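Local coordinates for protein S12 family peptidase (Streptomyces sp. 82F2, PDB 3WWX) that probably hydrolyses amide bonds of D-configured substrates, as a D-stereospecific amidohydrolase of the beta-lactamase-like S12 peptidase family, at residues T97-Q100 against L101-T105; G90-G93 against R94-T97; A331-S334 against Q335-I338; Y111-P115 against A116-K120; I241-S244 against R245-Q248. All blocks are in the same frame, centred on the assembly; numbering follows the deposited sequence.

Interaction 1 of 5, residues T97-Q100 against L101-T105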
loop_
_atom_site.group_PDB
_atom_site.type_symbol
_atom_site.label_atom_id
_atom_site.label_comp_id
_atom_site.label_asym_id
_atom_site.label_seq_id
_atom_site.Cartn_x
_atom_site.Cartn_y
_atom_site.Cartn_z
ATOM N N THR A 97 20.661 1.152 2.115
ATOM C CA THR A 97 20.491 1.328 0.675
ATOM C C THR A 97 19.030 1.587 0.312
ATOM O O THR A 97 18.128 1.341 1.114
ATOM C CB THR A 97 20.948 0.092 -0.106
ATOM O OG1 THR A 97 20.072 -1.005 0.165
ATOM C CG2 THR A 97 22.361 -0.305 0.315
ATOM N N VAL A 98 18.811 2.105 -0.888
ATOM C CA VAL A 98 17.458 2.385 -1.345
ATOM C C VAL A 98 16.674 1.066 -1.400
ATOM O O VAL A 98 15.494 1.032 -1.027
ATOM C CB VAL A 98 17.452 3.117 -2.699
ATOM C CG1 VAL A 98 16.049 3.348 -3.198
ATOM C CG2 VAL A 98 18.200 4.444 -2.589
ATOM N N ARG A 99 17.326 -0.027 -1.800
ATOM C CA ARG A 99 16.672 -1.342 -1.823
ATOM C C ARG A 99 16.145 -1.729 -0.450
ATOM O O ARG A 99 15.054 -2.272 -0.328
ATOM C CB ARG A 99 17.638 -2.422 -2.320
ATOM C CG ARG A 99 16.984 -3.788 -2.579
ATOM C CD ARG A 99 18.017 -4.874 -3.005
ATOM N NE ARG A 99 18.804 -4.403 -4.140
ATOM C CZ ARG A 99 18.347 -4.298 -5.385
ATOM N NH1 ARG A 99 17.109 -4.690 -5.692
ATOM N NH2 ARG A 99 19.132 -3.814 -6.347
ATOM N N GLN A 100 16.921 -1.446 0.594
ATOM C CA GLN A 100 16.516 -1.780 1.948
ATOM C C GLN A 100 15.319 -0.951 2.435
ATOM O O GLN A 100 14.550 -1.425 3.266
ATOM C CB GLN A 100 17.713 -1.638 2.901
ATOM C CG GLN A 100 18.780 -2.682 2.661
ATOM C CD GLN A 100 20.038 -2.427 3.461
ATOM O OE1 GLN A 100 20.423 -1.284 3.693
ATOM N NE2 GLN A 100 20.683 -3.505 3.889
ATOM N N LEU A 101 15.152 0.254 1.896
ATOM C CA LEU A 101 13.901 0.992 2.119
ATOM C C LEU A 101 12.748 0.202 1.542
ATOM O O LEU A 101 11.725 -0.005 2.198
ATOM C CB LEU A 101 13.929 2.360 1.442
ATOM C CG LEU A 101 15.072 3.333 1.778
ATOM C CD1 LEU A 101 14.901 4.612 1.000
ATOM C CD2 LEU A 101 15.123 3.611 3.288
ATOM N N LEU A 102 12.910 -0.272 0.312
ATOM C CA LEU A 102 11.782 -0.833 -0.424
ATOM C C LEU A 102 11.314 -2.194 0.063
ATOM O O LEU A 102 10.154 -2.550 -0.147
ATOM C CB LEU A 102 12.107 -0.892 -1.916
ATOM C CG LEU A 102 12.368 0.447 -2.575
ATOM C CD1 LEU A 102 12.856 0.196 -3.998
ATOM C CD2 LEU A 102 11.147 1.355 -2.566
ATOM N N ASN A 103 12.188 -2.954 0.723
ATOM C CA ASN A 103 11.813 -4.246 1.293
ATOM C C ASN A 103 11.743 -4.271 2.828
ATOM O O ASN A 103 11.583 -5.324 3.433
ATOM C CB ASN A 103 12.703 -5.374 0.746
ATOM C CG ASN A 103 14.162 -5.224 1.117
ATOM O OD1 ASN A 103 14.515 -4.536 2.071
ATOM N ND2 ASN A 103 15.018 -5.909 0.384
ATOM N N HIS A 104 11.829 -3.084 3.433
ATOM C CA HIS A 104 11.692 -2.909 4.883
ATOM C C HIS A 104 12.756 -3.655 5.689
ATOM O O HIS A 104 12.502 -4.078 6.815
ATOM C CB HIS A 104 10.293 -3.301 5.375
ATOM C CG HIS A 104 9.187 -2.523 4.740
ATOM N ND1 HIS A 104 8.958 -1.185 4.994
ATOM C CD2 HIS A 104 8.244 -2.903 3.855
ATOM C CE1 HIS A 104 7.920 -0.783 4.292
ATOM N NE2 HIS A 104 7.465 -1.808 3.587
ATOM N N THR A 105 13.962 -3.755 5.138
ATOM C CA THR A 105 15.085 -4.287 5.922
ATOM C C THR A 105 16.040 -3.183 6.362
ATOM O O THR A 105 17.119 -3.470 6.892
ATOM C CB THR A 105 15.842 -5.384 5.156
ATOM O OG1 THR A 105 16.416 -4.856 3.951
ATOM C CG2 THR A 105 14.901 -6.548 4.838
#
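L101 N donates to T97 O, L102 N to V98 O and N103 N to R99 O, the backbone bonds of the short helix 98-102, and T105 N gives a weak bond back to Q100 O as the chain unwinds. A capping box starts this helix and a Schellman motif ends it, with H104 at positive phi as the C-prime residue. In the box, T97 OG1 accepts from Q100 N. The Q100 chain returns the bond: OE1 accepts from T97 N at 2.9 Å, with an N-H...O angle of 163°. CG of Q100 swings beside its own backbone N (chi1 -68°), and the extended chain then runs back to the N-cap residue T97. CG of Q100 also lies 3.5 Å from T105 OG1, where the two side chains cross at about a right angle. V98, L101 and L102 are buried, and the leucines pack on helix 160-174. The R99 side chain extends from the helix, with NE bridging to D75 and NH1 to E267. H104 stacks on Y158 and pairs with N162. N103 closes the C-terminal end with an Asx turn. Its OD1 takes both T105 N, at 3.2 Å, and T105 OG1, at 2.7 Å, from the same face of the amide plane.

Interaction 2 of 5, residues G90-G93 against R94-T97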
loop_
_atom_site.group_PDB
_atom_site.type_symbol
_atom_site.label_atom_id
_atom_site.label_comp_id
_atom_site.label_asym_id
_atom_site.label_seq_id
_atom_site.Cartn_x
_atom_site.Cartn_y
_atom_site.Cartn_z
ATOM N N GLY A 90 21.126 7.187 15.855
ATOM C CA GLY A 90 21.600 5.897 15.395
ATOM C C GLY A 90 21.226 5.565 13.962
ATOM O O GLY A 90 21.838 4.691 13.339
ATOM N N HIS A 91 20.209 6.225 13.428
ATOM C CA HIS A 91 19.892 6.054 12.015
ATOM C C HIS A 91 21.048 6.563 11.176
ATOM O O HIS A 91 21.599 7.620 11.451
ATOM C CB HIS A 91 18.639 6.850 11.646
ATOM C CG HIS A 91 17.359 6.244 12.141
ATOM N ND1 HIS A 91 16.731 6.631 13.317
ATOM C CD2 HIS A 91 16.578 5.274 11.614
ATOM C CE1 HIS A 91 15.620 5.942 13.468
ATOM N NE2 HIS A 91 15.507 5.106 12.444
ATOM N N ASP A 92 21.392 5.846 10.111
ATOM C CA ASP A 92 22.519 6.248 9.290
ATOM C C ASP A 92 22.326 5.877 7.829
ATOM O O ASP A 92 22.541 4.721 7.419
ATOM C CB ASP A 92 23.787 5.576 9.813
ATOM C CG ASP A 92 25.040 6.146 9.201
ATOM O OD1 ASP A 92 24.922 6.938 8.238
ATOM O OD2 ASP A 92 26.138 5.796 9.695
ATOM N N GLY A 93 21.922 6.868 7.049
ATOM C CA GLY A 93 21.714 6.671 5.630
ATOM C C GLY A 93 22.966 6.303 4.857
ATOM O O GLY A 93 22.857 5.907 3.696
ATOM N N ARG A 94 24.139 6.433 5.476
ATOM C CA ARG A 94 25.369 5.988 4.822
ATOM C C ARG A 94 25.439 4.463 4.772
ATOM O O ARG A 94 26.189 3.901 3.967
ATOM C CB ARG A 94 26.610 6.540 5.561
ATOM C CG ARG A 94 26.765 8.047 5.516
ATOM C CD ARG A 94 27.631 8.592 6.689
ATOM N NE ARG A 94 26.915 8.610 7.970
ATOM C CZ ARG A 94 27.165 9.460 8.973
ATOM N NH1 ARG A 94 28.114 10.384 8.856
ATOM N NH2 ARG A 94 26.460 9.395 10.104
ATOM N N LYS A 95 24.659 3.797 5.626
ATOM C CA LYS A 95 24.739 2.356 5.816
ATOM C C LYS A 95 23.468 1.641 5.354
ATOM O O LYS A 95 23.320 0.431 5.536
ATOM C CB LYS A 95 24.948 2.040 7.298
ATOM C CG LYS A 95 26.122 2.755 7.942
ATOM C CD LYS A 95 27.437 2.371 7.300
ATOM C CE LYS A 95 28.618 2.955 8.080
ATOM N NZ LYS A 95 28.579 4.449 8.143
ATOM N N ILE A 96 22.545 2.409 4.798
ATOM C CA ILE A 96 21.241 1.892 4.367
ATOM C C ILE A 96 21.103 2.154 2.883
ATOM O O ILE A 96 21.383 3.262 2.429
ATOM C CB ILE A 96 20.097 2.632 5.079
ATOM C CG1 ILE A 96 20.127 2.375 6.586
ATOM C CG2 ILE A 96 18.721 2.182 4.526
ATOM C CD1 ILE A 96 19.278 3.349 7.388
ATOM N N THR A 97 20.661 1.152 2.115
ATOM C CA THR A 97 20.491 1.328 0.675
ATOM C C THR A 97 19.030 1.587 0.312
ATOM O O THR A 97 18.128 1.341 1.114
ATOM C CB THR A 97 20.948 0.092 -0.106
ATOM O OG1 THR A 97 20.072 -1.005 0.165
ATOM C CG2 THR A 97 22.361 -0.305 0.315
HETATM O O HOH W 1 24.054 8.555 11.529
#
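D92 sends its side chain across a tight bend to R94 and K95, in a type I beta turn that runs from D92 to K95. The turn bond is K95 N to D92 O, 2.9 Å. From CA the aspartate sets CG anti to its own backbone N (chi1 -168°), which carries the carboxylate over the residues that follow. D92 CB lies 4.1 Å from K95 CG. D92 CG comes 3.3 Å from R94 NE. OD1 is the busier oxygen. R94 NE donates to it at 2.6 Å in an almost straight salt bridge (175°), with OD1 at the edge of the guanidinium, in its plane. R94 N donates to OD1 as well, at 2.9 Å, from the opposite face of the carboxylate plane. OD2 takes K95 NZ at 3.2 Å, from above that plane. The R94 guanidinium also reaches back through NH2 to a water that donates to H91 O. I96, just after the turn, packs its CG1 and CD1 on D92 O, and its buried side chain rests on V78 and P152. This surface loop joins helix 78-81 to helix 98-102. One carboxylate thus answers two cations and a backbone N-H, which should favour its ionised form and hold the turn's conformation.

Interaction 3 of 5, residues A331-S334 against Q335-I338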
loop_
_atom_site.group_PDB
_atom_site.type_symbol
_atom_site.label_atom_id
_atom_site.label_comp_id
_atom_site.label_asym_id
_atom_site.label_seq_id
_atom_site.Cartn_x
_atom_site.Cartn_y
_atom_site.Cartn_z
ATOM N N ALA A 331 -13.038 -4.182 11.438
ATOM C CA ALA A 331 -13.763 -5.416 11.192
ATOM C C ALA A 331 -13.540 -5.896 9.777
ATOM O O ALA A 331 -13.118 -5.127 8.912
ATOM C CB ALA A 331 -15.229 -5.212 11.432
ATOM N N GLY A 332 -13.847 -7.174 9.555
ATOM C CA GLY A 332 -13.705 -7.796 8.254
ATOM C C GLY A 332 -12.355 -8.459 8.105
ATOM O O GLY A 332 -11.321 -7.873 8.392
ATOM N N ASP A 333 -12.379 -9.686 7.617
ATOM C CA ASP A 333 -11.185 -10.479 7.389
ATOM C C ASP A 333 -10.876 -10.508 5.884
ATOM O O ASP A 333 -11.528 -11.201 5.115
ATOM C CB ASP A 333 -11.446 -11.878 7.940
ATOM C CG ASP A 333 -10.230 -12.771 7.897
ATOM O OD1 ASP A 333 -9.328 -12.509 7.087
ATOM O OD2 ASP A 333 -10.185 -13.743 8.681
ATOM N N SER A 334 -9.883 -9.734 5.480
ATOM C CA SER A 334 -9.522 -9.629 4.071
ATOM C C SER A 334 -8.942 -10.943 3.554
ATOM O O SER A 334 -9.138 -11.294 2.395
ATOM C CB SER A 334 -8.535 -8.475 3.878
ATOM O OG SER A 334 -7.372 -8.698 4.638
ATOM N N GLN A 335 -8.258 -11.689 4.413
ATOM C CA GLN A 335 -7.690 -12.962 3.983
ATOM C C GLN A 335 -8.780 -13.942 3.571
ATOM O O GLN A 335 -8.593 -14.724 2.629
ATOM C CB GLN A 335 -6.799 -13.575 5.068
ATOM C CG GLN A 335 -5.857 -14.648 4.547
ATOM C CD GLN A 335 -4.812 -14.107 3.590
ATOM O OE1 GLN A 335 -4.578 -12.899 3.498
ATOM N NE2 GLN A 335 -4.186 -15.011 2.854
ATOM N N LYS A 336 -9.931 -13.920 4.240
ATOM C CA LYS A 336 -11.036 -14.780 3.841
ATOM C C LYS A 336 -11.482 -14.496 2.401
ATOM O O LYS A 336 -11.873 -15.400 1.679
ATOM C CB LYS A 336 -12.225 -14.624 4.789
ATOM C CG LYS A 336 -12.054 -15.273 6.141
ATOM C CD LYS A 336 -13.397 -15.286 6.891
ATOM C CE LYS A 336 -13.266 -15.891 8.274
ATOM N NZ LYS A 336 -12.235 -15.192 9.085
ATOM N N VAL A 337 -11.443 -13.233 1.977
ATOM C CA VAL A 337 -11.845 -12.884 0.624
ATOM C C VAL A 337 -10.827 -13.437 -0.380
ATOM O O VAL A 337 -11.198 -13.965 -1.428
ATOM C CB VAL A 337 -11.991 -11.349 0.461
ATOM C CG1 VAL A 337 -12.397 -11.001 -0.959
ATOM C CG2 VAL A 337 -13.047 -10.807 1.462
ATOM N N ILE A 338 -9.553 -13.314 -0.038
ATOM C CA ILE A 338 -8.461 -13.810 -0.881
ATOM C C ILE A 338 -8.539 -15.329 -1.018
ATOM O O ILE A 338 -8.458 -15.870 -2.134
ATOM C CB ILE A 338 -7.100 -13.362 -0.333
ATOM C CG1 ILE A 338 -6.962 -11.826 -0.426
ATOM C CG2 ILE A 338 -5.962 -14.021 -1.100
ATOM C CD1 ILE A 338 -5.827 -11.249 0.419
HETATM O O HOH W 2 -5.269 -10.056 3.986
#
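D333 and K336 cross at about a right angle, the carboxylate lying over the aliphatic chain of the lysine at the start of helix 334-343. D333 is the N-cap. With chi1 at -174° its carboxylate swings away from its own N-H and reaches the first turn, where the two oxygens serve different partners. OD1 accepts from K336 N at 3.2 Å, met steeply from above the carboxylate plane, 70° out of it. OD2 takes K336 NZ in a salt bridge of 2.5 Å. The lysine chain runs extended past CG, which sits 3.5 Å from OD2. A bend at its last torsion (chi4 56°) then folds NZ back onto the oxygen. S334 points the other way. Its OG holds a water at 2.6 Å, and that water donates to Q335 OE1, a bridge between the neighbouring side chains. The Q335 chain bends at chi2 toward this water, and its NE2 makes a weak hydrogen bond to D290. On the inner side, I338 N donates to S334 O at 3.2 Å, the first regular helical bond here. V337 and I338 settle the helix on strands 308-315 and 320-326 of the central sheet, and V337 also touches helix 8-19. K336 is exposed to solvent. A single aspartate therefore meets a backbone N-H at the positive end of the helix dipole and a lysine ammonium together, and both would be expected to stabilise its negative charge.

Interaction 4 of 5, residues Y111-P115 against A116-K120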
loop_
_atom_site.group_PDB
_atom_site.type_symbol
_atom_site.label_atom_id
_atom_site.label_comp_id
_atom_site.label_asym_id
_atom_site.label_seq_id
_atom_site.Cartn_x
_atom_site.Cartn_y
_atom_site.Cartn_z
ATOM N N TYR A 111 7.428 6.288 11.360
ATOM C CA TYR A 111 6.950 7.530 11.978
ATOM C C TYR A 111 5.523 7.380 12.490
ATOM O O TYR A 111 5.109 8.111 13.388
ATOM C CB TYR A 111 7.031 8.727 11.017
ATOM C CG TYR A 111 6.095 8.601 9.826
ATOM C CD1 TYR A 111 6.521 7.986 8.660
ATOM C CD2 TYR A 111 4.797 9.088 9.864
ATOM C CE1 TYR A 111 5.682 7.852 7.559
ATOM C CE2 TYR A 111 3.946 8.946 8.755
ATOM C CZ TYR A 111 4.412 8.338 7.627
ATOM O OH TYR A 111 3.603 8.189 6.513
ATOM N N THR A 112 4.758 6.464 11.912
ATOM C CA THR A 112 3.366 6.306 12.313
ATOM C C THR A 112 3.235 5.694 13.701
ATOM O O THR A 112 2.152 5.710 14.275
ATOM C CB THR A 112 2.597 5.424 11.298
ATOM O OG1 THR A 112 3.312 4.208 11.067
ATOM C CG2 THR A 112 2.444 6.156 9.975
ATOM N N GLU A 113 4.339 5.174 14.234
ATOM C CA GLU A 113 4.376 4.632 15.592
ATOM C C GLU A 113 4.823 5.644 16.640
ATOM O O GLU A 113 4.759 5.363 17.836
ATOM C CB GLU A 113 5.289 3.419 15.628
ATOM C CG GLU A 113 4.866 2.297 14.692
ATOM C CD GLU A 113 3.445 1.831 14.943
ATOM O OE1 GLU A 113 3.098 1.570 16.110
ATOM O OE2 GLU A 113 2.675 1.741 13.963
ATOM N N ASP A 114 5.241 6.828 16.217
ATOM C CA ASP A 114 5.658 7.844 17.180
ATOM C C ASP A 114 4.462 8.202 18.058
ATOM O O ASP A 114 3.384 8.451 17.545
ATOM C CB ASP A 114 6.151 9.074 16.461
ATOM C CG ASP A 114 6.387 10.213 17.396
ATOM O OD1 ASP A 114 7.442 10.213 18.069
ATOM O OD2 ASP A 114 5.510 11.100 17.460
ATOM N N PRO A 115 4.638 8.245 19.395
ATOM C CA PRO A 115 3.477 8.489 20.254
ATOM C C PRO A 115 2.749 9.802 19.991
ATOM O O PRO A 115 1.512 9.814 19.974
ATOM C CB PRO A 115 4.075 8.429 21.668
ATOM C CG PRO A 115 5.218 7.465 21.513
ATOM C CD PRO A 115 5.809 7.801 20.162
ATOM N N ALA A 116 3.474 10.894 19.768
ATOM C CA ALA A 116 2.809 12.171 19.482
ATOM C C ALA A 116 2.081 12.135 18.140
ATOM O O ALA A 116 0.950 12.637 18.000
ATOM C CB ALA A 116 3.799 13.312 19.520
ATOM N N PHE A 117 2.701 11.516 17.143
ATOM C CA PHE A 117 2.026 11.365 15.850
ATOM C C PHE A 117 0.741 10.577 16.015
ATOM O O PHE A 117 -0.303 10.932 15.448
ATOM C CB PHE A 117 2.944 10.658 14.846
ATOM C CG PHE A 117 2.401 10.628 13.428
ATOM C CD1 PHE A 117 2.639 11.677 12.534
ATOM C CD2 PHE A 117 1.635 9.567 13.002
ATOM C CE1 PHE A 117 2.122 11.638 11.232
ATOM C CE2 PHE A 117 1.109 9.536 11.701
ATOM C CZ PHE A 117 1.365 10.567 10.834
ATOM N N GLN A 118 0.802 9.501 16.779
ATOM C CA GLN A 118 -0.390 8.693 16.991
ATOM C C GLN A 118 -1.489 9.478 17.685
ATOM O O GLN A 118 -2.659 9.325 17.382
ATOM C CB GLN A 118 -0.068 7.484 17.844
ATOM C CG GLN A 118 0.809 6.457 17.158
ATOM C CD GLN A 118 0.678 5.092 17.793
ATOM O OE1 GLN A 118 1.670 4.476 18.180
ATOM N NE2 GLN A 118 -0.547 4.608 17.899
ATOM N N ALA A 119 -1.120 10.297 18.650
ATOM C CA ALA A 119 -2.124 11.088 19.346
ATOM C C ALA A 119 -2.831 12.066 18.426
ATOM O O ALA A 119 -4.016 12.364 18.626
ATOM C CB ALA A 119 -1.485 11.824 20.512
ATOM N N LYS A 120 -2.120 12.585 17.431
ATOM C CA LYS A 120 -2.698 13.554 16.505
ATOM C C LYS A 120 -3.485 12.888 15.388
ATOM O O LYS A 120 -4.467 13.441 14.934
ATOM C CB LYS A 120 -1.611 14.430 15.875
ATOM C CG LYS A 120 -0.970 15.428 16.834
ATOM C CD LYS A 120 -0.061 16.352 16.039
ATOM C CE LYS A 120 0.674 17.359 16.895
ATOM N NZ LYS A 120 1.719 16.703 17.721
HETATM O O HOH W 3 6.715 11.174 20.445
#
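The N-terminus of helix 115-121 is capped by D114, just after the 3-10 segment 111-113. OD2 of D114 accepts from F117 N at 2.9 Å, on the anti side and 17° out of the carboxylate plane. A chi1 of 171° carries the carboxylate over the first turn and brings OD2 to this amide. The other oxygen, OD1, accepts from H146 NE2 and from a water at 2.7 Å. The same water accepts weakly from A116 N. P115 is the first helix residue, a position where a proline fits well because its N need not donate to a helix carbonyl. The regular helix bonds then begin with Q118 N to D114 O, 2.9 Å, and A119 N to P115 O, 3.0 Å.

F117 folds back under the 3-10 segment. Its ring is met by Y111 in a T-shaped stack: the tyrosine edge, at CD2 and CE2, points to the phenylalanine face. The planes stand 88° apart and the centroids 5.2 Å. Y111 CE2 comes 3.7 Å from F117 CZ. T112 runs alongside F117, with CG2 4.0 Å from CE2, and also touches F122, which lines the diamine pocket. Both rings touch L139 of helix 136-144, and W134 meets F117 edge to face. Y111 OH is tied to the backbone of I233, and T112 OG1 to N160. T112 O is buried here without a polar partner. An aspartate N-cap that accepts from the N-H three residues on, with proline at the first helical position, is a classic cap of a helix N-terminus.

Interaction 5 of 5, residues I241-S244 against R245-Q248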
loop_
_atom_site.group_PDB
_atom_site.type_symbol
_atom_site.label_atom_id
_atom_site.label_comp_id
_atom_site.label_asym_id
_atom_site.label_seq_id
_atom_site.Cartn_x
_atom_site.Cartn_y
_atom_site.Cartn_z
ATOM N N ILE A 241 -5.812 6.971 -4.185
ATOM C CA ILE A 241 -7.216 6.594 -4.265
ATOM C C ILE A 241 -7.407 5.825 -5.555
ATOM O O ILE A 241 -6.828 6.196 -6.572
ATOM C CB ILE A 241 -8.140 7.837 -4.240
ATOM C CG1 ILE A 241 -7.903 8.627 -2.940
ATOM C CG2 ILE A 241 -9.613 7.430 -4.372
ATOM C CD1 ILE A 241 -8.579 10.027 -2.912
ATOM N N SER A 242 -8.182 4.742 -5.520
ATOM C CA SER A 242 -8.429 3.954 -6.720
ATOM C C SER A 242 -9.766 3.227 -6.581
ATOM O O SER A 242 -10.541 3.484 -5.682
ATOM C CB SER A 242 -7.267 2.983 -6.968
ATOM O OG SER A 242 -7.335 2.411 -8.265
ATOM N N ASP A 243 -10.048 2.329 -7.512
ATOM C CA ASP A 243 -11.198 1.448 -7.407
ATOM C C ASP A 243 -10.743 0.008 -7.648
ATOM O O ASP A 243 -9.554 -0.272 -7.855
ATOM C CB ASP A 243 -12.365 1.882 -8.307
ATOM C CG ASP A 243 -12.146 1.598 -9.782
ATOM O OD1 ASP A 243 -11.106 1.035 -10.156
ATOM O OD2 ASP A 243 -13.044 1.982 -10.569
ATOM N N SER A 244 -11.680 -0.919 -7.598
ATOM C CA SER A 244 -11.333 -2.333 -7.642
ATOM C C SER A 244 -11.003 -2.811 -9.051
ATOM O O SER A 244 -10.449 -3.881 -9.193
ATOM C CB SER A 244 -12.474 -3.171 -7.088
ATOM O OG SER A 244 -12.840 -2.749 -5.776
ATOM N N ARG A 245 -11.357 -2.025 -10.056
ATOM C CA ARG A 245 -10.989 -2.316 -11.444
ATOM C C ARG A 245 -9.551 -1.881 -11.735
ATOM O O ARG A 245 -8.714 -2.686 -12.167
ATOM C CB ARG A 245 -11.935 -1.605 -12.399
ATOM C CG ARG A 245 -11.704 -1.927 -13.866
ATOM C CD ARG A 245 -12.660 -1.199 -14.770
ATOM N NE ARG A 245 -12.483 -1.635 -16.157
ATOM C CZ ARG A 245 -13.237 -1.226 -17.174
ATOM N NH1 ARG A 245 -14.231 -0.372 -16.970
ATOM N NH2 ARG A 245 -12.995 -1.677 -18.400
ATOM N N ASP A 246 -9.246 -0.614 -11.470
ATOM C CA ASP A 246 -7.927 -0.081 -11.759
ATOM C C ASP A 246 -6.850 -0.829 -10.981
ATOM O O ASP A 246 -5.753 -1.020 -11.472
ATOM C CB ASP A 246 -7.848 1.392 -11.381
ATOM C CG ASP A 246 -8.472 2.319 -12.420
ATOM O OD1 ASP A 246 -9.144 1.848 -13.369
ATOM O OD2 ASP A 246 -8.298 3.554 -12.253
ATOM N N LEU A 247 -7.145 -1.221 -9.743
ATOM C CA LEU A 247 -6.115 -1.922 -8.979
ATOM C C LEU A 247 -5.744 -3.241 -9.647
ATOM O O LEU A 247 -4.571 -3.619 -9.677
ATOM C CB LEU A 247 -6.520 -2.139 -7.524
ATOM C CG LEU A 247 -6.494 -0.891 -6.648
ATOM C CD1 LEU A 247 -6.980 -1.276 -5.266
ATOM C CD2 LEU A 247 -5.121 -0.255 -6.579
ATOM N N GLN A 248 -6.747 -3.929 -10.189
ATOM C CA GLN A 248 -6.466 -5.150 -10.937
ATOM C C GLN A 248 -5.669 -4.847 -12.203
ATOM O O GLN A 248 -4.686 -5.529 -12.511
ATOM C CB GLN A 248 -7.747 -5.872 -11.320
ATOM C CG GLN A 248 -8.505 -6.456 -10.171
ATOM C CD GLN A 248 -9.742 -7.122 -10.677
ATOM O OE1 GLN A 248 -9.690 -8.265 -11.153
ATOM N NE2 GLN A 248 -10.838 -6.395 -10.681
HETATM O O HOH W 4 -12.112 2.101 -13.192
#
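D243 grips the first turn of helix 244-255 through OD1, which D246 N approaches nearly along the C-O axis at 2.8 Å, with an N-H...O angle of 174°. R245 N adds a weak bond to the same oxygen, so D243 is the N-cap where the chain passes from strand 241-242 into the helix. CG of D243 sits between the backbone N and the carbonyl carbon (chi1 74°), a placing that aims OD1 at these amides. L247 N closes the turn on D243 O at 3.2 Å. The packed side lies around S242 and L247. S242 OG rests 3.3 Å from D246 CB, and S242 CB is 3.9 Å from L247 CD2. S242 OG also bonds T195, as does D246 OD2. L247 and Q248 lie on A323 of the large sheet. The Q248 chain runs extended alongside the first turn: NE2 donates to S244 O at 2.9 Å, with the acceptor in the amide plane, while OE1 goes to S321. The looser side is that of R245. Its chain is fully extended and leads into solvent; it lies beside that of D243, but the guanidinium does not contact the carboxylate. A water sits between the two carboxylates, near D243 OD2 and D246 OD1. D243 OD1 and D246 OD1 are 3.9 Å apart. That closeness of like charges would tend to raise the affinity of one group for a proton, but the helix N-H groups and the water probably offset it.

Interactions 1 and 2 are continuous in the chain and share T97. They touch where L101 CD2 meets I96 CG2 at 4.1 Å, so the salt-bridged turn leads straight into the capped helix 98-102. Interaction 4 follows on helix 115-121, its centre about 22 Å from those of both. Interactions 3 and 5 lie across the chain's centre from interactions 1 and 2 and start helices that pack on the large sheet; their centres are about 18 Å apart. The bound octane 1,8-diamine marks a pocket lined by residues such as F122 and S213. The side chains of Q118 in interaction 4 and S334 in interaction 3 each lie about 8 Å from it, and that of L247 in interaction 5 lies about 14 Å away.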